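Diguanylate cyclase with PAS/PAC sensor (Marinobacter aquaeolei, PDB 3H9W) probably makes cyclic di-GMP from two GTP through its GGDEF domain, the present chain being the N-terminal PAS sensor domain of that longer protein. Local coordinates at residues A[9-12]-A[13-16]; A[37-40]-A[41-45]; A[53-56]-A[57-61]. One frame throughout, in Å; residues are numbered along the deposited sequence.

In the fold
Three short-range contacts, strung one after another along the chain without nesting or crossing, illustrate how contacts local in sequence can still meet in space. Contact 1 closes the tight loop of the hairpin formed by strands 5-10 and 15-19. Contact 2 follows in helix 37-42 and its C-terminal exit, and contact 3 in the last turns of helix 46-61. Their centres lie about 14 Å apart in every pairing. Met-14 O of the hairpin probably accepts a hydrogen bond from Val-37 N, the Trp-11 ring packs on Ser-60 and Glu-61, and Trp-40 and Ala-41 lie against Cys-56 and Val-53. Hairpin and both helices are thereby tied together.

Contact 1 (A[9-12]-A[13-16]); sequences INWQ and TMAF
Asn-10 OD1 gathers the loop that follows it: the backbone N of Thr-13 donates to it at 2.9 Å, an almost straight bond of 168° that arrives tilted from the plane of the amide. Thr-13 OG1 stands beside the same oxygen at 3.3 Å, at best a weak and unsettled partner. The amide reaches this place because CG lies anti to the backbone N (chi1 177°), beside the carbonyl carbon, which carries OD1 to Thr-13 N. At the base of the loop Asn-10 N donates to Ala-15 O over 2.9 Å.

On another side of the turn Trp-11 and Met-14, the latter present as selenomethionine, run side by side and point the same way. The bend at chi2 (-56°) brings Met-14 SE within 3.6 Å of Trp-11 CE3, an oblique Met-aromatic contact; SE also lies 3.3 Å from Trp-11 O. The Trp-11 side chain also touches Val-96 and Leu-99 of strand 96-105 and Ser-60 and Glu-61 of helix 46-61, joining the loop to both.

Beyond the loop, Ile-9 faces Phe-16 as a non-hydrogen-bonded antiparallel pair. Its CD1 methyl sits over the centre of one face of the phenyl ring, a CH-pi contact, while CG2 lies 3.9 Å from Met-14 CA. Residues 11 to 13 have helical backbone angles and Met-14 a left-handed one, consistent with a four-residue loop in a beta hairpin, here the one that begins the antiparallel sheet of the PAS fold.

Contact 2 (A[37-40]-A[41-45]); sequences VEDW and ATRMH
This is an intrahelical contact that runs on into a helix exit: the residues of 37-40 meet those one turn later, where helix 37-42 ends and the chain turns toward helix 46-61. Ordinary helical bonds carry its backbone, among them Ala-41 N to Val-37 O at 2.8 Å. Glu-38 O is held twice, by Thr-42 N at 2.9 Å and by Thr-42 OG1 at 3.0 Å, the two donors coming from opposite faces of the carbonyl plane, so the threonine hydroxyl is turned back onto its own helix.

Trp-40 makes the main side-chain contact. With CG anti to the backbone N (chi1 167°), its indole lies on the side of the carbonyl carbon, where Val-52 and Cys-56 of helix 46-61 touch it and where Met-44, a selenomethionine bent at chi3, lays its CE methyl over one face, 3.9 Å from the centroid of the six-membered ring and toward its rim. NE1 bonds to Tyr-70 OH, which helps fix the ring's rotation. An alanine in its place would probably leave Tyr-70 without that N-H and open a gap under the Met-44 methyl and beside Val-52.

Asp-39 and Arg-43 lie alongside each other, yet OD1 stays 4.2 Å from NH2 and well out of the guanidinium plane, near enough only for attraction between charges. Their firmer partners are elsewhere: Asp-39 OD2 takes the backbone N atoms of Lys-35 and Ser-36, and Arg-43 NH1 bonds to Ser-33 OG. One water donates to both Trp-40 O and Arg-43 O. Arg-43 centres an inverse gamma turn, and His-45 then serves as N-cap through ND1 to Glu-47 N: a compact helix-to-helix connection within the PAS fold.

Contact 3 (A[53-56]-A[57-61]); sequences VNFC and VKQSE
Val-53, first of the segment, accepts from Val-57 N through its carbonyl O at 3.0 Å, and the two valines continue the contact as neighbours on one side of helix 46-61, CG1 of Val-53 lying 4.3 Å from CG2 of Val-57. Asn-54 contributes its backbone O, which Lys-58 N reaches in the same helical pattern.

At Phe-55 the side chains take over. Gln-59 crosses the ring obliquely; its CG, placed beside the backbone N (chi1 -62°), sits over one face in a CH-pi contact, 3.9 Å from the centroid and offset toward the rim. Beyond CG the bent chain brings the amide nearly parallel to the phenyl plane, 7° between them.

Cys-56 closes the walk with a carbonyl gripped twice: Ser-60 N donates to its O at 2.9 Å and Ser-60 OG at 2.8 Å, from opposite faces of the carbonyl plane. The hydroxyl can do so because OG lies beside its own backbone N (chi1 -65°). The serine is also touched by His-66; its hydroxyl proton is taken up by the preceding turn, so this buried donor is satisfied within the helix.

Contact 1 (A[9-12]-A[13-16])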
loop_
_atom_site.group_PDB
_atom_site.type_symbol
_atom_site.label_atom_id
_atom_site.label_comp_id
_atom_site.label_asym_id
_atom_site.label_seq_id
_atom_site.Cartn_x
_atom_site.Cartn_y
_atom_site.Cartn_z
ATOM N N ILE A 9 1.768 11.925 0.319
ATOM C CA ILE A 9 1.374 13.294 0.001
ATOM C C ILE A 9 1.096 14.093 1.270
ATOM O O ILE A 9 0.372 13.636 2.156
ATOM C CB ILE A 9 0.084 13.327 -0.852
ATOM C CG1 ILE A 9 0.370 12.835 -2.272
ATOM C CG2 ILE A 9 -0.489 14.745 -0.877
ATOM C CD1 ILE A 9 1.071 13.843 -3.135
ATOM N N ASN A 10 1.672 15.287 1.352
ATOM C CA ASN A 10 1.452 16.170 2.494
ATOM C C ASN A 10 0.091 16.803 2.229
ATOM O O ASN A 10 -0.078 17.529 1.257
ATOM C CB ASN A 10 2.548 17.244 2.543
ATOM C CG ASN A 10 2.342 18.244 3.666
ATOM O OD1 ASN A 10 1.395 19.027 3.651
ATOM N ND2 ASN A 10 3.231 18.216 4.649
ATOM N N TRP A 11 -0.879 16.509 3.086
ATOM C CA TRP A 11 -2.233 17.014 2.924
ATOM C C TRP A 11 -2.340 18.537 2.856
ATOM O O TRP A 11 -3.075 19.075 2.028
ATOM C CB TRP A 11 -3.120 16.482 4.051
ATOM C CG TRP A 11 -4.550 16.917 3.954
ATOM C CD1 TRP A 11 -5.210 17.769 4.797
ATOM C CD2 TRP A 11 -5.503 16.519 2.960
ATOM N NE1 TRP A 11 -6.514 17.924 4.388
ATOM C CE2 TRP A 11 -6.719 17.170 3.263
ATOM C CE3 TRP A 11 -5.446 15.678 1.841
ATOM C CZ2 TRP A 11 -7.871 17.003 2.488
ATOM C CZ3 TRP A 11 -6.592 15.512 1.070
ATOM C CH2 TRP A 11 -7.789 16.175 1.397
ATOM N N GLN A 12 -1.602 19.227 3.717
ATOM C CA GLN A 12 -1.647 20.687 3.756
ATOM C C GLN A 12 -1.200 21.347 2.456
ATOM O O GLN A 12 -1.887 22.219 1.930
ATOM C CB GLN A 12 -0.788 21.205 4.913
ATOM C CG GLN A 12 -1.131 22.620 5.341
ATOM C CD GLN A 12 -2.612 22.780 5.642
ATOM O OE1 GLN A 12 -3.188 22.009 6.414
ATOM N NE2 GLN A 12 -3.234 23.786 5.039
ATOM N N THR A 13 -0.052 20.928 1.937
ATOM C CA THR A 13 0.482 21.499 0.704
ATOM C C THR A 13 0.078 20.702 -0.535
ATOM O O THR A 13 0.204 21.184 -1.664
ATOM C CB THR A 13 2.010 21.547 0.750
ATOM O OG1 THR A 13 2.522 20.211 0.816
ATOM C CG2 THR A 13 2.482 22.315 1.975
HETATM N N MSE A 14 -0.410 19.484 -0.315
HETATM C CA MSE A 14 -0.813 18.598 -1.400
HETATM C C MSE A 14 0.376 18.297 -2.303
HETATM O O MSE A 14 0.225 18.094 -3.507
HETATM C CB MSE A 14 -1.947 19.215 -2.221
HETATM C CG MSE A 14 -3.271 19.307 -1.477
HETATM SE SE MSE A 14 -3.879 17.599 -0.784
HETATM C CE MSE A 14 -4.842 16.969 -2.345
ATOM N N ALA A 15 1.565 18.269 -1.714
ATOM C CA ALA A 15 2.772 17.982 -2.472
ATOM C C ALA A 15 3.280 16.587 -2.121
ATOM O O ALA A 15 3.035 16.086 -1.025
ATOM C CB ALA A 15 3.843 19.018 -2.162
ATOM N N PHE A 16 3.982 15.960 -3.058
ATOM C CA PHE A 16 4.534 14.633 -2.829
ATOM C C PHE A 16 5.740 14.722 -1.906
ATOM O O PHE A 16 6.679 15.473 -2.169
ATOM C CB PHE A 16 4.962 13.993 -4.152
ATOM C CG PHE A 16 3.861 13.258 -4.860
ATOM C CD1 PHE A 16 3.482 11.982 -4.447
ATOM C CD2 PHE A 16 3.196 13.839 -5.935
ATOM C CE1 PHE A 16 2.461 11.295 -5.097
ATOM C CE2 PHE A 16 2.172 13.160 -6.594
ATOM C CZ PHE A 16 1.802 11.888 -6.175
#

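Contact 2 (A[37-40]-A[41-45])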
loop_
_atom_site.group_PDB
_atom_site.type_symbol
_atom_site.label_atom_id
_atom_site.label_comp_id
_atom_site.label_asym_id
_atom_site.label_seq_id
_atom_site.Cartn_x
_atom_site.Cartn_y
_atom_site.Cartn_z
ATOM N N VAL A 37 -0.075 16.754 -6.314
ATOM C CA VAL A 37 -1.275 16.073 -6.766
ATOM C C VAL A 37 -1.654 16.527 -8.167
ATOM O O VAL A 37 -2.228 15.764 -8.951
ATOM C CB VAL A 37 -2.448 16.337 -5.806
ATOM C CG1 VAL A 37 -2.147 15.710 -4.452
ATOM C CG2 VAL A 37 -2.666 17.837 -5.651
ATOM N N GLU A 38 -1.327 17.775 -8.486
ATOM C CA GLU A 38 -1.633 18.330 -9.798
ATOM C C GLU A 38 -0.961 17.501 -10.889
ATOM O O GLU A 38 -1.535 17.275 -11.957
ATOM C CB GLU A 38 -1.154 19.787 -9.867
ATOM C CG GLU A 38 -1.598 20.543 -11.111
ATOM C CD GLU A 38 -1.192 22.012 -11.073
ATOM O OE1 GLU A 38 0.018 22.307 -11.187
ATOM O OE2 GLU A 38 -2.086 22.870 -10.918
ATOM N N ASP A 39 0.259 17.046 -10.617
ATOM C CA ASP A 39 0.998 16.233 -11.587
ATOM C C ASP A 39 0.301 14.884 -11.759
ATOM O O ASP A 39 0.178 14.362 -12.868
ATOM C CB ASP A 39 2.436 16.014 -11.111
ATOM C CG ASP A 39 3.220 17.311 -11.006
ATOM O OD1 ASP A 39 3.312 18.031 -12.021
ATOM O OD2 ASP A 39 3.751 17.601 -9.913
ATOM N N TRP A 40 -0.142 14.325 -10.642
ATOM C CA TRP A 40 -0.844 13.046 -10.630
ATOM C C TRP A 40 -2.142 13.168 -11.429
ATOM O O TRP A 40 -2.476 12.297 -12.236
ATOM C CB TRP A 40 -1.138 12.666 -9.178
ATOM C CG TRP A 40 -2.102 11.542 -8.990
ATOM C CD1 TRP A 40 -1.862 10.207 -9.161
ATOM C CD2 TRP A 40 -3.462 11.654 -8.567
ATOM N NE1 TRP A 40 -2.993 9.480 -8.867
ATOM C CE2 TRP A 40 -3.992 10.345 -8.502
ATOM C CE3 TRP A 40 -4.288 12.737 -8.235
ATOM C CZ2 TRP A 40 -5.312 10.089 -8.120
ATOM C CZ3 TRP A 40 -5.604 12.481 -7.853
ATOM C CH2 TRP A 40 -6.100 11.167 -7.802
ATOM N N ALA A 41 -2.870 14.258 -11.200
ATOM C CA ALA A 41 -4.139 14.507 -11.887
ATOM C C ALA A 41 -3.968 14.756 -13.386
ATOM O O ALA A 41 -4.811 14.357 -14.195
ATOM C CB ALA A 41 -4.851 15.701 -11.238
ATOM N N THR A 42 -2.881 15.421 -13.755
ATOM C CA THR A 42 -2.621 15.720 -15.157
ATOM C C THR A 42 -2.207 14.492 -15.960
ATOM O O THR A 42 -2.651 14.304 -17.090
ATOM C CB THR A 42 -1.530 16.802 -15.281
ATOM O OG1 THR A 42 -2.039 18.042 -14.772
ATOM C CG2 THR A 42 -1.107 16.987 -16.734
ATOM N N ARG A 43 -1.364 13.656 -15.366
ATOM C CA ARG A 43 -0.859 12.457 -16.029
ATOM C C ARG A 43 -1.854 11.309 -15.922
ATOM O O ARG A 43 -1.547 10.233 -15.402
ATOM C CB ARG A 43 0.482 12.086 -15.401
ATOM C CG ARG A 43 1.491 13.207 -15.578
ATOM C CD ARG A 43 2.732 13.052 -14.713
ATOM N NE ARG A 43 3.603 14.213 -14.889
ATOM C CZ ARG A 43 4.761 14.387 -14.266
ATOM N NH1 ARG A 43 5.208 13.472 -13.413
ATOM N NH2 ARG A 43 5.476 15.481 -14.502
HETATM N N MSE A 44 -3.047 11.544 -16.453
HETATM C CA MSE A 44 -4.120 10.573 -16.390
HETATM C C MSE A 44 -5.005 10.689 -17.628
HETATM O O MSE A 44 -5.088 11.749 -18.248
HETATM C CB MSE A 44 -4.937 10.853 -15.126
HETATM C CG MSE A 44 -5.946 9.803 -14.746
HETATM SE SE MSE A 44 -6.907 10.393 -13.180
HETATM C CE MSE A 44 -5.467 10.272 -11.872
ATOM N N HIS A 45 -5.659 9.591 -17.984
ATOM C CA HIS A 45 -6.556 9.555 -19.139
ATOM C C HIS A 45 -7.678 10.576 -18.923
ATOM O O HIS A 45 -8.175 10.730 -17.806
ATOM C CB HIS A 45 -7.128 8.146 -19.273
ATOM C CG HIS A 45 -7.880 7.912 -20.545
ATOM N ND1 HIS A 45 -9.091 8.510 -20.814
ATOM C CD2 HIS A 45 -7.592 7.139 -21.618
ATOM C CE1 HIS A 45 -9.520 8.114 -22.000
ATOM N NE2 HIS A 45 -8.629 7.282 -22.509
HETATM O O HOH W 1 -1.133 9.834 -12.631
#

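Contact 3 (A[53-56]-A[57-61])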
loop_
_atom_site.group_PDB
_atom_site.type_symbol
_atom_site.label_atom_id
_atom_site.label_comp_id
_atom_site.label_asym_id
_atom_site.label_seq_id
_atom_site.Cartn_x
_atom_site.Cartn_y
_atom_site.Cartn_z
ATOM N N VAL A 53 -10.242 12.202 -9.670
ATOM C CA VAL A 53 -9.863 13.335 -8.845
ATOM C C VAL A 53 -10.941 13.656 -7.811
ATOM O O VAL A 53 -10.654 13.756 -6.617
ATOM C CB VAL A 53 -9.582 14.574 -9.726
ATOM C CG1 VAL A 53 -9.119 15.740 -8.862
ATOM C CG2 VAL A 53 -8.522 14.231 -10.762
ATOM N N ASN A 54 -12.187 13.798 -8.254
ATOM C CA ASN A 54 -13.278 14.111 -7.330
ATOM C C ASN A 54 -13.487 13.022 -6.282
ATOM O O ASN A 54 -13.721 13.316 -5.109
ATOM C CB ASN A 54 -14.588 14.334 -8.094
ATOM C CG ASN A 54 -14.539 15.556 -8.990
ATOM O OD1 ASN A 54 -13.985 16.593 -8.613
ATOM N ND2 ASN A 54 -15.133 15.447 -10.176
ATOM N N PHE A 55 -13.411 11.768 -6.710
ATOM C CA PHE A 55 -13.583 10.650 -5.797
ATOM C C PHE A 55 -12.492 10.684 -4.720
ATOM O O PHE A 55 -12.788 10.693 -3.526
ATOM C CB PHE A 55 -13.531 9.323 -6.574
ATOM C CG PHE A 55 -13.553 8.105 -5.693
ATOM C CD1 PHE A 55 -14.701 7.754 -4.987
ATOM C CD2 PHE A 55 -12.408 7.343 -5.523
ATOM C CE1 PHE A 55 -14.700 6.666 -4.116
ATOM C CE2 PHE A 55 -12.395 6.254 -4.656
ATOM C CZ PHE A 55 -13.540 5.917 -3.952
ATOM N N CYS A 56 -11.230 10.734 -5.133
ATOM C CA CYS A 56 -10.144 10.746 -4.155
ATOM C C CYS A 56 -10.198 11.935 -3.201
ATOM O O CYS A 56 -9.928 11.792 -2.009
ATOM C CB CYS A 56 -8.788 10.685 -4.865
ATOM S SG CYS A 56 -8.487 9.082 -5.659
ATOM N N VAL A 57 -10.547 13.104 -3.721
ATOM C CA VAL A 57 -10.655 14.293 -2.891
ATOM C C VAL A 57 -11.722 14.095 -1.816
ATOM O O VAL A 57 -11.478 14.318 -0.629
ATOM C CB VAL A 57 -11.028 15.520 -3.742
ATOM C CG1 VAL A 57 -11.408 16.687 -2.844
ATOM C CG2 VAL A 57 -9.857 15.903 -4.622
ATOM N N LYS A 58 -12.903 13.665 -2.241
ATOM C CA LYS A 58 -14.018 13.442 -1.324
ATOM C C LYS A 58 -13.679 12.429 -0.233
ATOM O O LYS A 58 -13.948 12.662 0.943
ATOM C CB LYS A 58 -15.244 12.961 -2.103
ATOM C CG LYS A 58 -16.501 12.779 -1.254
ATOM C CD LYS A 58 -16.984 14.103 -0.670
ATOM C CE LYS A 58 -18.280 13.923 0.107
ATOM N NZ LYS A 58 -18.111 12.956 1.227
ATOM N N GLN A 59 -13.093 11.302 -0.622
ATOM C CA GLN A 59 -12.741 10.273 0.347
ATOM C C GLN A 59 -11.643 10.721 1.300
ATOM O O GLN A 59 -11.695 10.433 2.499
ATOM C CB GLN A 59 -12.326 8.988 -0.377
ATOM C CG GLN A 59 -13.447 8.394 -1.219
ATOM C CD GLN A 59 -14.691 8.099 -0.400
ATOM O OE1 GLN A 59 -14.675 7.249 0.488
ATOM N NE2 GLN A 59 -15.771 8.812 -0.687
ATOM N N SER A 60 -10.649 11.425 0.769
ATOM C CA SER A 60 -9.546 11.917 1.588
ATOM C C SER A 60 -10.043 12.911 2.639
ATOM O O SER A 60 -9.698 12.803 3.816
ATOM C CB SER A 60 -8.491 12.586 0.706
ATOM O OG SER A 60 -7.880 11.640 -0.158
ATOM N N GLU A 61 -10.854 13.872 2.213
ATOM C CA GLU A 61 -11.393 14.876 3.123
ATOM C C GLU A 61 -12.201 14.221 4.241
ATOM O O GLU A 61 -12.248 14.727 5.359
ATOM C CB GLU A 61 -12.282 15.862 2.365
ATOM C CG GLU A 61 -11.578 16.617 1.250
ATOM C CD GLU A 61 -12.481 17.638 0.588
ATOM O OE1 GLU A 61 -13.647 17.295 0.291
ATOM O OE2 GLU A 61 -12.025 18.779 0.354
#